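Long-range contacts in PilX (Neisseria meningitidis, PDB 2OPE), which is a minor type IV pilin that modulates the virulence properties of the pili, probably by way of bacterial aggregation and adhesion: residues D33-I38 with K70-S75; S40-F45 with V63-K68; Y74-V79 with V90-V95. One frame throughout, in Å; residues are numbered along the deposited sequence.

Interaction 1 of 3, residues D33-I38 with K70-S75; sequences DDNQTI and KPRAYS
Pro71 sets its ring against the first turn of helix 35-48, where Asn35 and Ile38 receive it. The CG of the proline lies 3.6 Å from Asn35 O, while its CD meets the flat amide carbon, Asn35 CG, at 3.7 Å. Three residues on, about one helical turn, Ile38 CG2 packs on Pro71 CB at 3.8 Å; this methyl stands anti to the backbone N of Ile38, and the isoleucine and proline side chains cross at about a right angle. The ring thus lies against both residues, and Phe65 of strand 59-65 touches it too.

Arg72 stretches past Asn35, its chain extended from CG to NE. Asn35 OD1 sits at the edge of the guanidinium, near its plane, but 4.1 Å from NH2, too long for a hydrogen bond. Separately, a water donates to Asp33 O (2.9 Å) and accepts from Arg72 NH1, which also bonds to Leu28 O at the end of helix 5-28. The helix start is fixed by Asp34, whose OD2 accepts from Thr37 N at 2.7 Å and from Thr37 OG1. The arrangement is an N-capped helix start packed against the type I turn Lys70-Ala73 that leads into strand 74-80.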
# COMPACT_ATOMS: atom_id res chain seq x y z
N ASP A 33 4.12 11.47 -19.72
CA ASP A 33 2.72 11.28 -19.29
C ASP A 33 2.25 12.48 -18.41
O ASP A 33 3.02 12.99 -17.57
CB ASP A 33 2.53 9.97 -18.47
CG ASP A 33 2.46 8.68 -19.34
OD1 ASP A 33 2.26 7.61 -18.74
OD2 ASP A 33 2.59 8.69 -20.60
N ASP A 34 1.00 12.90 -18.60
CA ASP A 34 0.37 13.92 -17.77
C ASP A 34 -0.17 13.32 -16.45
O ASP A 34 -0.19 12.09 -16.27
CB ASP A 34 -0.71 14.68 -18.55
CG ASP A 34 -1.95 13.84 -18.81
OD1 ASP A 34 -2.77 14.20 -19.66
OD2 ASP A 34 -2.12 12.80 -18.17
N ASN A 35 -0.52 14.18 -15.51
CA ASN A 35 -0.87 13.71 -14.17
C ASN A 35 -2.11 12.85 -14.12
O ASN A 35 -2.23 11.97 -13.26
CB ASN A 35 -1.08 14.88 -13.24
CG ASN A 35 0.19 15.68 -13.02
OD1 ASN A 35 1.31 15.17 -13.14
ND2 ASN A 35 0.01 16.94 -12.69
N GLN A 36 -3.05 13.12 -15.04
CA GLN A 36 -4.23 12.30 -15.17
C GLN A 36 -3.88 10.89 -15.65
O GLN A 36 -4.46 9.90 -15.19
CB GLN A 36 -5.19 12.97 -16.15
CG GLN A 36 -6.22 12.05 -16.71
CD GLN A 36 -7.44 12.77 -17.18
OE1 GLN A 36 -7.34 13.88 -17.77
NE2 GLN A 36 -8.61 12.16 -16.94
N THR A 37 -2.93 10.79 -16.57
CA THR A 37 -2.43 9.51 -17.07
C THR A 37 -1.62 8.72 -16.03
O THR A 37 -1.79 7.51 -15.89
CB THR A 37 -1.61 9.75 -18.32
OG1 THR A 37 -2.46 10.35 -19.31
CG2 THR A 37 -1.02 8.46 -18.86
N ILE A 38 -0.75 9.41 -15.29
CA ILE A 38 0.02 8.75 -14.24
C ILE A 38 -0.95 8.19 -13.20
O ILE A 38 -0.80 7.06 -12.75
CB ILE A 38 0.97 9.75 -13.50
CG1 ILE A 38 2.03 10.39 -14.45
CG2 ILE A 38 1.59 9.11 -12.24
CD1 ILE A 38 2.89 9.42 -15.17
N LYS A 70 -0.76 15.99 -8.00
CA LYS A 70 0.52 15.51 -7.54
C LYS A 70 0.45 13.99 -7.38
O LYS A 70 0.58 13.46 -6.25
CB LYS A 70 0.88 16.17 -6.20
CG LYS A 70 2.38 16.30 -5.91
CD LYS A 70 2.67 16.38 -4.45
CE LYS A 70 4.08 16.94 -4.17
NZ LYS A 70 4.56 16.65 -2.76
N PRO A 71 0.25 13.26 -8.49
CA PRO A 71 0.10 11.80 -8.39
C PRO A 71 1.37 11.06 -7.96
O PRO A 71 1.27 9.94 -7.51
CB PRO A 71 -0.28 11.38 -9.82
CG PRO A 71 0.21 12.46 -10.68
CD PRO A 71 0.18 13.73 -9.89
N ARG A 72 2.54 11.68 -8.12
CA ARG A 72 3.79 11.06 -7.68
C ARG A 72 3.87 10.97 -6.17
O ARG A 72 4.64 10.14 -5.65
CB ARG A 72 4.99 11.83 -8.23
CG ARG A 72 5.09 11.72 -9.77
CD ARG A 72 6.29 12.48 -10.35
NE ARG A 72 6.53 11.99 -11.70
CZ ARG A 72 5.88 12.45 -12.75
NH1 ARG A 72 6.11 11.95 -13.95
NH2 ARG A 72 4.99 13.41 -12.60
N ALA A 73 3.10 11.82 -5.47
CA ALA A 73 2.87 11.68 -4.03
C ALA A 73 1.64 10.82 -3.82
O ALA A 73 0.51 11.32 -3.88
CB ALA A 73 2.64 12.99 -3.39
N TYR A 74 1.84 9.52 -3.61
CA TYR A 74 0.71 8.62 -3.32
C TYR A 74 1.17 7.74 -2.15
O TYR A 74 2.34 7.74 -1.77
CB TYR A 74 0.31 7.75 -4.54
CG TYR A 74 1.47 6.83 -5.01
CD1 TYR A 74 1.77 5.65 -4.31
CD2 TYR A 74 2.29 7.19 -6.09
CE1 TYR A 74 2.81 4.83 -4.69
CE2 TYR A 74 3.35 6.35 -6.48
CZ TYR A 74 3.61 5.16 -5.75
OH TYR A 74 4.68 4.33 -6.04
N SER A 75 0.24 6.99 -1.60
CA SER A 75 0.55 5.94 -0.66
C SER A 75 -0.18 4.65 -1.05
O SER A 75 -1.19 4.66 -1.76
CB SER A 75 0.14 6.38 0.72
OG SER A 75 -1.22 6.65 0.74
O HOH W 1 5.53 12.42 -16.32

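Interaction 2 of 3, residues S40-F45 with V63-K68; sequences SKLERF and VHFVNK
Phe65 pushes its ring from strand 59-65 toward helix 35-48, where Leu42 and Glu43 take hold of its outer end. Leu42 comes in at the ring edge: CD1 lies 3.6 Å from Phe65 CE1, near the ring plane, and Leu42 CB lies in that plane beside CZ. The leucine has CG beside its backbone N (chi1 -74°), with CD1 carried on toward the ring.

Glu43 meets the CD2-CE2 side of the ring, across from the CE1 that Leu42 CD1 touches. Its CG, 3.7 Å from Phe65 CE2, makes the aliphatic part of the contact. Beyond CG the chain runs extended, which carries the carboxylate alongside the ring; OE2 ends 3.5 Å from Phe65 CE2, and the carboxylate and ring planes stand 66° apart. This oxygen approaches obliquely and has its polar partner within its own helix, in a salt bridge to Lys39, one turn back. The side chain of Lys39 touches Phe65 as well.

Val63, two residues earlier on the same side of the strand, packs next to it. Its CG1 sits between the backbone N and the carbonyl carbon (chi1 60°) and turns to the helix, meeting Glu43 CA at 3.8 Å and Leu42 O at 3.9 Å. The other methyl, CG2, packs on Tyr74 of the next strand.

No hydrogen bond crosses between the segments. The helix and strand axes run roughly antiparallel, 8.8 Å apart at their closest. As in any strand the side chains alternate: Val63 and Phe65 point to the helix and His64 away. This is alpha/beta packing of a helix against an edge strand, here joining helix 35-48 to one of the two outermost strands of the antiparallel pilin sheet within this chain.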
# COMPACT_ATOMS: atom_id res chain seq x y z
N SER A 40 -4.27 7.34 -13.36
CA SER A 40 -5.07 6.15 -13.70
C SER A 40 -4.20 4.94 -13.96
O SER A 40 -4.60 3.82 -13.62
CB SER A 40 -6.07 6.39 -14.86
OG SER A 40 -5.52 7.16 -15.89
N LYS A 41 -3.04 5.13 -14.57
CA LYS A 41 -2.05 4.04 -14.65
C LYS A 41 -1.69 3.46 -13.27
O LYS A 41 -1.75 2.25 -13.07
CB LYS A 41 -0.81 4.45 -15.43
CG LYS A 41 -1.01 4.46 -16.97
CD LYS A 41 0.30 4.86 -17.63
CE LYS A 41 0.21 4.98 -19.19
NZ LYS A 41 1.48 5.58 -19.73
N LEU A 42 -1.39 4.31 -12.29
CA LEU A 42 -1.10 3.77 -10.97
C LEU A 42 -2.25 2.90 -10.46
O LEU A 42 -2.03 1.80 -9.96
CB LEU A 42 -0.83 4.90 -9.95
CG LEU A 42 0.55 5.56 -10.13
CD1 LEU A 42 0.59 6.93 -9.45
CD2 LEU A 42 1.69 4.65 -9.65
N GLU A 43 -3.47 3.44 -10.59
CA GLU A 43 -4.71 2.79 -10.14
C GLU A 43 -4.96 1.45 -10.84
O GLU A 43 -5.34 0.48 -10.21
CB GLU A 43 -5.91 3.77 -10.26
CG GLU A 43 -5.78 5.02 -9.34
CD GLU A 43 -6.86 6.08 -9.57
OE1 GLU A 43 -7.56 6.04 -10.60
OE2 GLU A 43 -7.03 6.96 -8.70
N ARG A 44 -4.78 1.40 -12.15
CA ARG A 44 -4.93 0.13 -12.88
C ARG A 44 -3.86 -0.86 -12.50
O ARG A 44 -4.13 -2.03 -12.33
CB ARG A 44 -4.85 0.36 -14.39
CG ARG A 44 -6.17 0.29 -15.06
CD ARG A 44 -6.04 0.64 -16.51
NE ARG A 44 -5.61 2.02 -16.65
CZ ARG A 44 -6.44 3.02 -16.94
NH1 ARG A 44 -5.97 4.26 -17.06
NH2 ARG A 44 -7.74 2.75 -17.14
N PHE A 45 -2.62 -0.39 -12.42
CA PHE A 45 -1.52 -1.29 -12.18
C PHE A 45 -1.66 -1.92 -10.80
O PHE A 45 -1.67 -3.13 -10.66
CB PHE A 45 -0.14 -0.61 -12.27
CG PHE A 45 0.96 -1.52 -11.82
CD1 PHE A 45 1.74 -1.22 -10.69
CD2 PHE A 45 1.12 -2.75 -12.42
CE1 PHE A 45 2.73 -2.10 -10.25
CE2 PHE A 45 2.10 -3.63 -11.98
CZ PHE A 45 2.90 -3.31 -10.89
N VAL A 63 -4.04 2.14 -3.99
CA VAL A 63 -3.16 3.33 -4.08
C VAL A 63 -4.03 4.61 -3.87
O VAL A 63 -5.20 4.68 -4.28
CB VAL A 63 -2.36 3.37 -5.46
CG1 VAL A 63 -3.35 3.42 -6.65
CG2 VAL A 63 -1.43 4.50 -5.57
N HIS A 64 -3.48 5.60 -3.19
CA HIS A 64 -4.29 6.73 -2.75
C HIS A 64 -3.55 8.03 -2.98
O HIS A 64 -2.34 8.05 -2.98
CB HIS A 64 -4.68 6.52 -1.27
CG HIS A 64 -5.38 5.20 -1.03
ND1 HIS A 64 -6.75 5.07 -1.04
CD2 HIS A 64 -4.87 3.94 -0.86
CE1 HIS A 64 -7.07 3.79 -0.84
NE2 HIS A 64 -5.95 3.09 -0.72
N PHE A 65 -4.29 9.09 -3.21
CA PHE A 65 -3.75 10.37 -3.63
C PHE A 65 -4.37 11.47 -2.79
O PHE A 65 -5.58 11.51 -2.58
CB PHE A 65 -4.12 10.62 -5.10
CG PHE A 65 -3.64 9.54 -6.02
CD1 PHE A 65 -2.35 9.61 -6.57
CD2 PHE A 65 -4.44 8.43 -6.30
CE1 PHE A 65 -1.87 8.58 -7.37
CE2 PHE A 65 -3.99 7.42 -7.10
CZ PHE A 65 -2.69 7.48 -7.64
N VAL A 66 -3.56 12.38 -2.32
CA VAL A 66 -4.15 13.52 -1.67
C VAL A 66 -4.61 14.50 -2.73
O VAL A 66 -5.69 15.09 -2.62
CB VAL A 66 -3.16 14.17 -0.70
CG1 VAL A 66 -3.65 15.58 -0.25
CG2 VAL A 66 -3.01 13.25 0.51
N ASN A 67 -3.80 14.61 -3.77
CA ASN A 67 -3.92 15.64 -4.79
C ASN A 67 -3.73 14.97 -6.14
O ASN A 67 -2.62 14.50 -6.47
CB ASN A 67 -2.80 16.69 -4.58
CG ASN A 67 -2.88 17.85 -5.57
OD1 ASN A 67 -3.76 17.91 -6.41
ND2 ASN A 67 -1.93 18.77 -5.47
N LYS A 68 -4.80 14.91 -6.92
CA LYS A 68 -4.77 14.33 -8.24
C LYS A 68 -3.79 15.05 -9.15
O LYS A 68 -3.49 14.57 -10.25
CB LYS A 68 -6.17 14.34 -8.87
CG LYS A 68 -6.64 15.71 -9.36
CD LYS A 68 -8.01 15.64 -10.00
CE LYS A 68 -8.61 17.04 -10.14
NZ LYS A 68 -7.95 17.91 -11.18

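Interaction 3 of 3, residues Y74-V79 with V90-V95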
# COMPACT_ATOMS: atom_id res chain seq x y z
N TYR A 74 1.84 9.52 -3.61
CA TYR A 74 0.71 8.62 -3.32
C TYR A 74 1.17 7.74 -2.15
O TYR A 74 2.34 7.74 -1.77
CB TYR A 74 0.31 7.75 -4.54
CG TYR A 74 1.47 6.83 -5.01
CD1 TYR A 74 1.77 5.65 -4.31
CD2 TYR A 74 2.29 7.19 -6.09
CE1 TYR A 74 2.81 4.83 -4.69
CE2 TYR A 74 3.35 6.35 -6.48
CZ TYR A 74 3.61 5.16 -5.75
OH TYR A 74 4.68 4.33 -6.04
N SER A 75 0.24 6.99 -1.60
CA SER A 75 0.55 5.94 -0.66
C SER A 75 -0.18 4.65 -1.05
O SER A 75 -1.19 4.66 -1.76
CB SER A 75 0.14 6.38 0.72
OG SER A 75 -1.22 6.65 0.74
N LEU A 76 0.38 3.53 -0.61
CA LEU A 76 -0.24 2.25 -0.80
C LEU A 76 -0.79 1.80 0.54
O LEU A 76 -0.12 1.90 1.56
CB LEU A 76 0.79 1.24 -1.30
CG LEU A 76 1.49 1.53 -2.62
CD1 LEU A 76 2.65 0.50 -2.86
CD2 LEU A 76 0.49 1.49 -3.75
N VAL A 77 -2.01 1.29 0.52
CA VAL A 77 -2.64 0.72 1.71
C VAL A 77 -2.83 -0.81 1.52
O VAL A 77 -3.31 -1.26 0.50
CB VAL A 77 -3.99 1.46 1.97
CG1 VAL A 77 -4.78 0.86 3.06
CG2 VAL A 77 -3.73 2.94 2.26
N GLY A 78 -2.39 -1.62 2.47
CA GLY A 78 -2.58 -3.06 2.33
C GLY A 78 -3.45 -3.48 3.50
O GLY A 78 -3.08 -3.28 4.65
N VAL A 79 -4.64 -4.03 3.24
CA VAL A 79 -5.47 -4.42 4.38
C VAL A 79 -6.11 -5.77 4.14
O VAL A 79 -6.25 -6.21 2.98
CB VAL A 79 -6.55 -3.35 4.71
CG1 VAL A 79 -5.86 -2.03 5.07
CG2 VAL A 79 -7.62 -3.20 3.56
N VAL A 90 -0.74 -2.74 6.47
CA VAL A 90 0.47 -2.03 6.09
C VAL A 90 0.05 -0.78 5.31
O VAL A 90 -0.99 -0.82 4.61
CB VAL A 90 1.34 -2.94 5.19
CG1 VAL A 90 2.46 -2.20 4.53
CG2 VAL A 90 1.88 -4.13 6.01
N TRP A 91 0.80 0.32 5.44
CA TRP A 91 0.73 1.37 4.42
C TRP A 91 2.13 1.86 4.09
O TRP A 91 3.07 1.65 4.86
CB TRP A 91 -0.25 2.53 4.79
CG TRP A 91 0.29 3.48 5.84
CD1 TRP A 91 0.25 3.31 7.20
CD2 TRP A 91 0.97 4.74 5.61
NE1 TRP A 91 0.84 4.39 7.83
CE2 TRP A 91 1.32 5.26 6.87
CE3 TRP A 91 1.36 5.44 4.45
CZ2 TRP A 91 2.03 6.47 7.02
CZ3 TRP A 91 2.03 6.63 4.60
CH2 TRP A 91 2.37 7.14 5.87
N MET A 92 2.27 2.53 2.95
CA MET A 92 3.54 3.17 2.60
C MET A 92 3.41 4.35 1.60
O MET A 92 2.41 4.49 0.87
CB MET A 92 4.60 2.11 2.15
CG MET A 92 4.18 1.30 0.90
SD MET A 92 5.27 -0.04 0.36
CE MET A 92 5.38 -1.15 1.76
N ASN A 93 4.44 5.19 1.65
CA ASN A 93 4.77 6.34 0.77
C ASN A 93 5.29 5.91 -0.59
O ASN A 93 5.98 4.89 -0.65
CB ASN A 93 6.02 7.07 1.41
CG ASN A 93 5.60 8.16 2.28
OD1 ASN A 93 4.47 8.59 2.11
ND2 ASN A 93 6.41 8.59 3.25
N SER A 94 5.08 6.73 -1.62
CA SER A 94 5.89 6.61 -2.84
C SER A 94 7.31 6.97 -2.61
O SER A 94 8.13 6.71 -3.47
CB SER A 94 5.41 7.53 -3.97
OG SER A 94 5.15 8.81 -3.47
N VAL A 95 7.58 7.63 -1.49
CA VAL A 95 8.93 8.07 -1.12
C VAL A 95 9.70 6.97 -0.36
O VAL A 95 10.89 7.08 -0.10
CB VAL A 95 8.86 9.36 -0.25
CG1 VAL A 95 10.12 9.52 0.53
CG2 VAL A 95 8.64 10.60 -1.12
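Tyr74 and Ser94 meet where the two strands of this hairpin come to their open end. Ser94 CB sits over one face of the tyrosine ring, 3.5 Å from its centroid and 17° off the normal, a CH-pi contact. The ring is there because Tyr74 CG lies between the backbone N and the carbonyl carbon (chi1 61°), which brings it against Ser94, just past the end of strand 89-93. Ser94 N also donates to Tyr74 O at 2.9 Å, and a weak bond runs from Tyr74 N to Ser94 OG.

From that end the strands pair in antiparallel fashion. Leu76 with Met92 and Gly78 with Val90 are hydrogen-bonded pairs: Met92 N gives to Leu76 O at 2.8 Å in the carbonyl plane, and Gly78 N reaches Val90 O at 2.7 Å almost straight, at 170°. Non-hydrogen-bonded pairs alternate with these: Val77 with Trp91 between them, Ser75 with Asn93 on the Tyr74 side. Leu76 CB touches Met92 CG at 4.0 Å, and both side chains continue to Met16 on helix 5-28. On the other face, Val77 CG2 packs on Trp91 CB at 4.3 Å and Val77 also touches Ala107 of helix 104-109, while Ser75 CB lies obliquely by the indole.

The next shell fixes the aromatic groups. Tyr74 OH bonds to Asn20 OD1 of helix 5-28, and Ser94 OG to Arg72 O. Trp91 NE1 is held by Leu111 O, while its ring stacks with Tyr99 and His110. The result is an antiparallel beta hairpin in the middle of a sheet packed on a long N-terminal helix, the core of the type IV pilin fold.

Strand 74-80 ties the three contacts together: interactions 1 and 3 share Tyr74 and Ser75, and strand 59-65 of interaction 2 is its neighbour in the sheet. Interactions 1 and 2 both use helix 35-48, and their centres lie about 7 Å apart; a salt bridge from Asp33 OD1, just before the helix, to Lys41 NZ joins them. Between interactions 2 and 3, centres about 11 Å apart, His64 N probably bonds to Ser75 O at 2.9 Å. Interactions 1 and 3, centres about 15 Å apart, meet through their shared residues, with Ala73 CA 3.7 Å from Ser94 OG. Interaction 3 lies nearest the chain's centre, interaction 1 furthest out.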